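Local coordinates for protein serine protease pet (Escherichia coli, PDB 4OM9) that acts as a serine protease and enterotoxin, the passenger domain of an autotransporter of enteroaggregative E. coli, and probably cleaves alpha-fodrin, at residues Arg495-Gly500 with Val515-Ala520; Asn470-Gly475 with Gln638-Gly643. One frame throughout, in Å; residues are numbered along the deposited sequence.

Contact 1: residues Arg495-Gly500 with Val515-Ala520; sequences RLILDG and VMQGHA
Parallel strand pairing joins I497 and L498 to V515 and M516, in the buried wall of the long beta-helix that carries the protease domain of this autotransporter passenger. Strand 496-498 runs alongside the start of strand 514-520, one rung further along. V515 N donates a hydrogen bond to L496 O (2.8 Å), L498 N donates one to V515 O (2.8 Å), and Q517 N closes the ladder on L498 O at 3.2 Å. Side chains alternate between the two faces of the wall. I497 and V515 lie side by side, CG1 of I497 3.8 Å from CB of V515, on the face where Y620 packs against I497, while L498 and M516 turn to the other and both pack on F581.

Past the ladder, the side chains of D499, Q517 and H519 take over. With CG between its backbone N and carbonyl carbon (chi1 67°) and the chain extended beyond, Q517 carries its amide to D499. There NE2 meets OD1 of D499 on the syn side of the carboxylate, by a bent bond of 3.0 Å, and also donates to G518 O; Q517 OE1 accepts from Y620 N. The ring of H519 stands nearly upright on the carboxylate, their planes 84° apart. Its ND1 points in the ring plane at D499 OD2, 2.9 Å away, yet arrives from above the carboxylate plane. A water donates to D499 OD2 and accepts from A520 N, while H474 ND1 adds a weak bond.

The donors would favour an ionised carboxylate, although the 2.8 Å approach of G518 O to D499 OD1 works against it. H519 also bonds through NE2 to D522 OD2, so a carboxylate at each nitrogen would favour a protonated, positively charged ring.

Contact 2: residues Asn470-Gly475 with Gln638-Gly643; sequences NYIYHG and QDIKSG
Q638 meets the backbone of I472 where a two-stranded antiparallel arm, 618-622 with 640-644, lies against the parallel beta-helix of the passenger. Strand 471-473 is hydrogen-bonded along one edge to the neighbouring strand 496-498; the N and O of I472 look toward the other edge, and there the carboxamide of Q638 stands in for a strand.

Polar contacts come first. Q638 OE1 accepts from I472 N at 2.9 Å, the N-H pointing almost straight at it, while Q638 NE2 donates to I472 O, so both ends of the amide are engaged by one residue and its rotation is fixed. The side chain gets there because CG is anti to the backbone N (chi1 -176°) and the chain runs on extended. D622 OD2 is a second, weak partner of Q638 NE2 and a full one of H474 NE2, which lies 4.0 Å from Q638 NE2 with the imidazole turned perpendicular to the amide.

The apolar contact lies next to it. I640 sends CD1 to 3.7 Å from CG1 of I472, the two side chains crossing at a slant, and Y620 of the partner strand packs on both isoleucines and completes the patch. The same CD1 methyl also sits against a backbone carbonyl, 3.4 Å from N470 O.

The aromatic contact is lesser. The Y471 ring runs across the Q638 side chain, its CD1 3.2 Å from Q638 OE1, and the phenol is held by I443 O.

The second bond of the Q638 amide is very regular: NE2 lies 3.0 Å from I472 O, in the carbonyl plane on a lone pair, with an N-H...O angle of 179°.

Both contacts use the same part of the beta-helix, since strands 471-473 and 496-498 are neighbours, with I497 N and O probably bonded to Y471 O and Y473 N. Contact 1 is fully buried and continues the coil-to-coil pairing to strand 514-520; contact 2 is partly buried and brings in the arm from far along the sequence. Regular backbone bonds carry the first, with a buried polar cluster of D499, Q517 and H519 at its end, whereas a side-chain amide and an isoleucine patch carry the second. Y620 of the arm touches both contacts. The histidines of the two contacts also meet: the rings of H474 and H519 touch, with planes at about 80°.

Contact 1: residues Arg495-Gly500 with Val515-Ala520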
ATOM      1  N   ARG A 495      -9.799  16.602  -5.086  1.00 34.63           N
ATOM      2  CA  ARG A 495      -9.346  15.217  -5.079  1.00 34.22           C
ATOM      3  C   ARG A 495      -8.795  14.811  -3.734  1.00 34.48           C
ATOM      4  O   ARG A 495      -7.818  15.383  -3.260  1.00 32.13           O
ATOM      5  CB  ARG A 495      -8.279  14.984  -6.155  1.00 36.12           C
ATOM      6  CG  ARG A 495      -8.836  14.893  -7.565  1.00 44.66           C
ATOM      7  CD  ARG A 495      -7.751  14.715  -8.606  1.00 39.69           C
ATOM      8  NE  ARG A 495      -7.749  15.818  -9.557  1.00 40.42           N
ATOM      9  CZ  ARG A 495      -8.415  15.818 -10.704  1.00 55.56           C
ATOM     10  NH1 ARG A 495      -9.155  14.769 -11.061  1.00 58.36           N
ATOM     11  NH2 ARG A 495      -8.342  16.881 -11.496  1.00 56.63           N
ATOM     12  N   LEU A 496      -9.453  13.829  -3.122  1.00 30.90           N
ATOM     13  CA  LEU A 496      -8.950  13.151  -1.937  1.00 28.89           C
ATOM     14  C   LEU A 496      -8.169  11.920  -2.379  1.00 29.00           C
ATOM     15  O   LEU A 496      -8.729  11.005  -3.006  1.00 29.37           O
ATOM     16  CB  LEU A 496     -10.086  12.753  -1.000  1.00 28.46           C
ATOM     17  CG  LEU A 496      -9.640  11.879   0.171  1.00 27.79           C
ATOM     18  CD1 LEU A 496      -8.567  12.592   0.985  1.00 27.32           C
ATOM     19  CD2 LEU A 496     -10.809  11.449   1.054  1.00 27.57           C
ATOM     20  N   ILE A 497      -6.874  11.921  -2.059  1.00 28.77           N
ATOM     21  CA  ILE A 497      -5.955  10.856  -2.439  1.00 28.97           C
ATOM     22  C   ILE A 497      -5.491  10.062  -1.216  1.00 28.49           C
ATOM     23  O   ILE A 497      -4.912  10.620  -0.300  1.00 27.76           O
ATOM     24  CB  ILE A 497      -4.739  11.439  -3.173  1.00 30.65           C
ATOM     25  CG1 ILE A 497      -5.213  12.233  -4.392  1.00 32.05           C
ATOM     26  CG2 ILE A 497      -3.768  10.332  -3.575  1.00 31.06           C
ATOM     27  CD1 ILE A 497      -4.364  13.455  -4.706  1.00 32.14           C
ATOM     28  N   LEU A 498      -5.780   8.770  -1.186  1.00 28.31           N
ATOM     29  CA  LEU A 498      -5.377   7.937  -0.060  1.00 27.80           C
ATOM     30  C   LEU A 498      -4.145   7.131  -0.452  1.00 29.58           C
ATOM     31  O   LEU A 498      -4.195   6.360  -1.440  1.00 30.87           O
ATOM     32  CB  LEU A 498      -6.510   7.011   0.375  1.00 27.75           C
ATOM     33  CG  LEU A 498      -7.687   7.541   1.225  1.00 31.44           C
ATOM     34  CD1 LEU A 498      -7.593   9.051   1.595  1.00 28.10           C
ATOM     35  CD2 LEU A 498      -9.023   7.213   0.584  1.00 27.82           C
ATOM     36  N   ASP A 499      -3.066   7.341   0.312  1.00 34.49           N
ATOM     37  CA  ASP A 499      -1.705   6.792   0.122  1.00 38.62           C
ATOM     38  C   ASP A 499      -1.375   5.655   1.063  1.00 37.12           C
ATOM     39  O   ASP A 499      -0.289   5.050   0.974  1.00 36.91           O
ATOM     40  CB  ASP A 499      -0.641   7.874   0.394  1.00 41.85           C
ATOM     41  CG  ASP A 499       0.206   8.154  -0.789  1.00 41.87           C
ATOM     42  OD1 ASP A 499      -0.112   7.583  -1.842  1.00 51.85           O
ATOM     43  OD2 ASP A 499       1.158   8.946  -0.688  1.00 42.31           O
ATOM     44  N   GLY A 500      -2.248   5.459   2.048  1.00 28.85           N
ATOM     45  CA  GLY A 500      -2.021   4.470   3.085  1.00 28.44           C
ATOM     46  C   GLY A 500      -3.037   3.352   3.001  1.00 29.95           C
ATOM     47  O   GLY A 500      -3.793   3.262   2.037  1.00 29.29           O
ATOM     48  N   VAL A 515      -9.206   9.130  -5.009  1.00 36.30           N
ATOM     49  CA  VAL A 515      -8.085   8.430  -5.617  1.00 36.30           C
ATOM     50  C   VAL A 515      -7.468   7.492  -4.602  1.00 33.78           C
ATOM     51  O   VAL A 515      -7.126   7.903  -3.487  1.00 32.92           O
ATOM     52  CB  VAL A 515      -7.011   9.391  -6.110  1.00 34.99           C
ATOM     53  CG1 VAL A 515      -5.781   8.619  -6.539  1.00 33.01           C
ATOM     54  CG2 VAL A 515      -7.559  10.225  -7.260  1.00 36.09           C
ATOM     55  N   MET A 516      -7.388   6.223  -4.973  1.00 33.52           N
ATOM     56  CA  MET A 516      -6.668   5.236  -4.199  1.00 37.03           C
ATOM     57  C   MET A 516      -5.423   4.828  -4.988  1.00 36.33           C
ATOM     58  O   MET A 516      -5.503   4.497  -6.190  1.00 38.13           O
ATOM     59  CB  MET A 516      -7.541   4.012  -3.902  1.00 35.65           C
ATOM     60  CG  MET A 516      -8.827   4.283  -3.149  1.00 38.18           C
ATOM     61  SD  MET A 516      -9.849   2.795  -3.174  1.00 39.86           S
ATOM     62  CE  MET A 516     -11.298   3.343  -2.284  1.00 43.80           C
ATOM     63  N   GLN A 517      -4.280   4.858  -4.313  1.00 31.96           N
ATOM     64  CA  GLN A 517      -3.003   4.534  -4.936  1.00 35.25           C
ATOM     65  C   GLN A 517      -2.003   4.073  -3.903  1.00 33.40           C
ATOM     66  O   GLN A 517      -2.196   4.304  -2.702  1.00 31.38           O
ATOM     67  CB  GLN A 517      -2.430   5.748  -5.679  1.00 37.49           C
ATOM     68  CG  GLN A 517      -2.031   6.890  -4.739  1.00 36.89           C
ATOM     69  CD  GLN A 517      -1.063   7.886  -5.375  1.00 35.24           C
ATOM     70  OE1 GLN A 517      -1.390   8.555  -6.362  1.00 32.27           O
ATOM     71  NE2 GLN A 517       0.133   8.003  -4.784  1.00 34.33           N
ATOM     72  N   GLY A 518      -0.918   3.456  -4.375  1.00 31.59           N
ATOM     73  CA  GLY A 518       0.194   3.120  -3.506  1.00 31.29           C
ATOM     74  C   GLY A 518       0.990   4.350  -3.081  1.00 30.88           C
ATOM     75  O   GLY A 518       0.696   5.482  -3.477  1.00 30.86           O
ATOM     76  N   HIS A 519       2.021   4.132  -2.280  1.00 32.71           N
ATOM     77  CA  HIS A 519       2.831   5.247  -1.806  1.00 34.04           C
ATOM     78  C   HIS A 519       4.264   5.125  -2.312  1.00 31.05           C
ATOM     79  O   HIS A 519       4.914   4.076  -2.165  1.00 31.37           O
ATOM     80  CB  HIS A 519       2.798   5.332  -0.264  1.00 31.10           C
ATOM     81  CG  HIS A 519       3.793   6.295   0.314  1.00 29.64           C
ATOM     82  ND1 HIS A 519       3.652   7.669   0.216  1.00 28.81           N
ATOM     83  CD2 HIS A 519       4.946   6.087   1.000  1.00 28.92           C
ATOM     84  CE1 HIS A 519       4.680   8.255   0.803  1.00 28.65           C
ATOM     85  NE2 HIS A 519       5.477   7.317   1.291  1.00 28.70           N
ATOM     86  N   ALA A 520       4.741   6.190  -2.948  1.00 31.47           N
ATOM     87  CA  ALA A 520       6.109   6.210  -3.448  1.00 32.32           C
ATOM     88  C   ALA A 520       7.031   6.258  -2.237  1.00 31.74           C
ATOM     89  O   ALA A 520       6.873   7.117  -1.352  1.00 30.92           O
ATOM     90  CB  ALA A 520       6.348   7.400  -4.364  1.00 33.01           C
TER
HETATM   91  O   HOH W   1       2.819   8.773  -3.106  1.00 40.16           O

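Contact 2: residues Asn470-Gly475 with Gln638-Gly643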
ATOM      1  N   ASN A 470      -6.571  19.397  -4.053  1.00 35.95           N
ATOM      2  CA  ASN A 470      -5.747  18.208  -4.019  1.00 32.22           C
ATOM      3  C   ASN A 470      -5.094  18.044  -2.664  1.00 31.86           C
ATOM      4  O   ASN A 470      -4.407  18.947  -2.174  1.00 30.18           O
ATOM      5  CB  ASN A 470      -4.668  18.267  -5.094  1.00 32.58           C
ATOM      6  CG  ASN A 470      -5.180  17.896  -6.473  1.00 37.02           C
ATOM      7  OD1 ASN A 470      -6.367  17.604  -6.670  1.00 41.83           O
ATOM      8  ND2 ASN A 470      -4.283  17.924  -7.441  1.00 39.30           N
ATOM      9  N   TYR A 471      -5.325  16.888  -2.062  1.00 32.72           N
ATOM     10  CA  TYR A 471      -4.787  16.596  -0.752  1.00 28.71           C
ATOM     11  C   TYR A 471      -4.523  15.096  -0.639  1.00 30.82           C
ATOM     12  O   TYR A 471      -5.330  14.266  -1.099  1.00 30.42           O
ATOM     13  CB  TYR A 471      -5.736  17.068   0.363  1.00 28.06           C
ATOM     14  CG  TYR A 471      -5.515  16.291   1.638  1.00 28.19           C
ATOM     15  CD1 TYR A 471      -4.426  16.554   2.470  1.00 26.84           C
ATOM     16  CD2 TYR A 471      -6.371  15.266   1.992  1.00 28.47           C
ATOM     17  CE1 TYR A 471      -4.211  15.811   3.630  1.00 26.17           C
ATOM     18  CE2 TYR A 471      -6.170  14.536   3.134  1.00 28.15           C
ATOM     19  CZ  TYR A 471      -5.093  14.806   3.951  1.00 25.93           C
ATOM     20  OH  TYR A 471      -4.925  14.039   5.078  1.00 25.42           O
ATOM     21  N   ILE A 472      -3.379  14.740  -0.058  1.00 27.93           N
ATOM     22  CA  ILE A 472      -3.074  13.331   0.142  1.00 27.68           C
ATOM     23  C   ILE A 472      -3.041  12.975   1.628  1.00 26.85           C
ATOM     24  O   ILE A 472      -2.297  13.570   2.387  1.00 26.54           O
ATOM     25  CB  ILE A 472      -1.733  12.936  -0.499  1.00 28.14           C
ATOM     26  CG1 ILE A 472      -1.656  13.469  -1.929  1.00 30.23           C
ATOM     27  CG2 ILE A 472      -1.572  11.420  -0.473  1.00 28.07           C
ATOM     28  CD1 ILE A 472      -0.409  13.024  -2.703  1.00 29.81           C
ATOM     29  N   TYR A 473      -3.865  12.008   2.022  1.00 29.06           N
ATOM     30  CA  TYR A 473      -3.787  11.434   3.354  1.00 26.90           C
ATOM     31  C   TYR A 473      -2.777  10.306   3.281  1.00 28.77           C
ATOM     32  O   TYR A 473      -2.984   9.328   2.539  1.00 30.83           O
ATOM     33  CB  TYR A 473      -5.155  10.935   3.836  1.00 26.64           C
ATOM     34  CG  TYR A 473      -5.122  10.240   5.183  1.00 27.07           C
ATOM     35  CD1 TYR A 473      -4.531  10.854   6.302  1.00 25.07           C
ATOM     36  CD2 TYR A 473      -5.705   8.982   5.352  1.00 26.18           C
ATOM     37  CE1 TYR A 473      -4.505  10.220   7.533  1.00 24.71           C
ATOM     38  CE2 TYR A 473      -5.682   8.338   6.576  1.00 26.03           C
ATOM     39  CZ  TYR A 473      -5.088   8.962   7.669  1.00 28.28           C
ATOM     40  OH  TYR A 473      -5.059   8.315   8.890  1.00 27.47           O
ATOM     41  N   HIS A 474      -1.664  10.473   4.002  1.00 25.80           N
ATOM     42  CA  HIS A 474      -0.595   9.491   4.052  1.00 25.92           C
ATOM     43  C   HIS A 474      -0.850   8.405   5.109  1.00 25.61           C
ATOM     44  O   HIS A 474      -0.153   7.396   5.139  1.00 25.81           O
ATOM     45  CB  HIS A 474       0.745  10.163   4.359  1.00 25.86           C
ATOM     46  CG  HIS A 474       1.323  10.981   3.235  1.00 27.85           C
ATOM     47  ND1 HIS A 474       1.606  10.460   1.986  1.00 27.13           N
ATOM     48  CD2 HIS A 474       1.759  12.266   3.219  1.00 26.49           C
ATOM     49  CE1 HIS A 474       2.150  11.407   1.232  1.00 27.64           C
ATOM     50  NE2 HIS A 474       2.254  12.505   1.955  1.00 27.26           N
ATOM     51  N   GLY A 475      -1.819   8.621   5.998  1.00 27.51           N
ATOM     52  CA  GLY A 475      -2.049   7.705   7.111  1.00 29.68           C
ATOM     53  C   GLY A 475      -3.031   6.581   6.805  1.00 31.50           C
ATOM     54  O   GLY A 475      -3.449   6.398   5.653  1.00 28.25           O
ATOM     55  N   GLN A 638       2.215  20.686   2.552  1.00 36.43           N
ATOM     56  CA  GLN A 638       2.077  19.639   1.539  1.00 36.54           C
ATOM     57  C   GLN A 638       2.194  20.250   0.153  1.00 37.31           C
ATOM     58  O   GLN A 638       1.681  21.332  -0.096  1.00 40.15           O
ATOM     59  CB  GLN A 638       0.748  18.875   1.685  1.00 31.75           C
ATOM     60  CG  GLN A 638       0.603  17.689   0.699  1.00 31.78           C
ATOM     61  CD  GLN A 638      -0.544  16.725   1.055  1.00 32.70           C
ATOM     62  OE1 GLN A 638      -1.721  16.970   0.740  1.00 31.34           O
ATOM     63  NE2 GLN A 638      -0.195  15.612   1.690  1.00 30.09           N
ATOM     64  N   ASP A 639       2.909  19.562  -0.731  1.00 41.45           N
ATOM     65  CA  ASP A 639       3.100  20.011  -2.104  1.00 43.79           C
ATOM     66  C   ASP A 639       3.014  18.807  -3.021  1.00 41.91           C
ATOM     67  O   ASP A 639       3.839  17.899  -2.964  1.00 42.55           O
ATOM     68  CB  ASP A 639       4.444  20.720  -2.287  1.00 53.29           C
ATOM     69  CG  ASP A 639       4.544  21.445  -3.619  1.00 53.79           C
ATOM     70  OD1 ASP A 639       3.620  21.317  -4.443  1.00 53.44           O
ATOM     71  OD2 ASP A 639       5.541  22.151  -3.845  1.00 60.55           O
ATOM     72  N   ILE A 640       2.004  18.817  -3.875  1.00 41.06           N
ATOM     73  CA  ILE A 640       1.646  17.642  -4.636  1.00 39.49           C
ATOM     74  C   ILE A 640       2.057  17.744  -6.095  1.00 43.47           C
ATOM     75  O   ILE A 640       1.822  18.757  -6.750  1.00 43.90           O
ATOM     76  CB  ILE A 640       0.133  17.388  -4.543  1.00 34.72           C
ATOM     77  CG1 ILE A 640      -0.227  16.973  -3.122  1.00 34.90           C
ATOM     78  CG2 ILE A 640      -0.293  16.303  -5.509  1.00 33.94           C
ATOM     79  CD1 ILE A 640      -1.688  16.996  -2.872  1.00 30.92           C
ATOM     80  N   LYS A 641       2.690  16.689  -6.594  1.00 50.21           N
ATOM     81  CA  LYS A 641       2.909  16.560  -8.031  1.00 51.22           C
ATOM     82  C   LYS A 641       2.230  15.305  -8.554  1.00 44.78           C
ATOM     83  O   LYS A 641       2.071  14.312  -7.840  1.00 41.63           O
ATOM     84  CB  LYS A 641       4.403  16.536  -8.368  1.00 52.46           C
ATOM     85  CG  LYS A 641       5.085  17.867  -8.111  1.00 56.82           C
ATOM     86  CD  LYS A 641       4.407  18.979  -8.911  1.00 61.89           C
ATOM     87  CE  LYS A 641       4.510  20.330  -8.206  1.00 64.40           C
ATOM     88  NZ  LYS A 641       5.915  20.785  -8.027  1.00 62.15           N
ATOM     89  N   SER A 642       1.822  15.359  -9.811  1.00 42.88           N
ATOM     90  CA  SER A 642       1.233  14.202 -10.440  1.00 40.40           C
ATOM     91  C   SER A 642       1.762  14.058 -11.854  1.00 42.43           C
ATOM     92  O   SER A 642       2.282  15.005 -12.435  1.00 41.11           O
ATOM     93  CB  SER A 642      -0.290  14.309 -10.433  1.00 43.46           C
ATOM     94  OG  SER A 642      -0.716  15.520 -11.029  1.00 46.54           O
ATOM     95  N   GLY A 643       1.627  12.858 -12.396  1.00 39.32           N
ATOM     96  CA  GLY A 643       2.037  12.572 -13.750  1.00 41.62           C
ATOM     97  C   GLY A 643       1.832  11.097 -14.017  1.00 44.49           C
ATOM     98  O   GLY A 643       1.417  10.346 -13.139  1.00 47.40           O
TER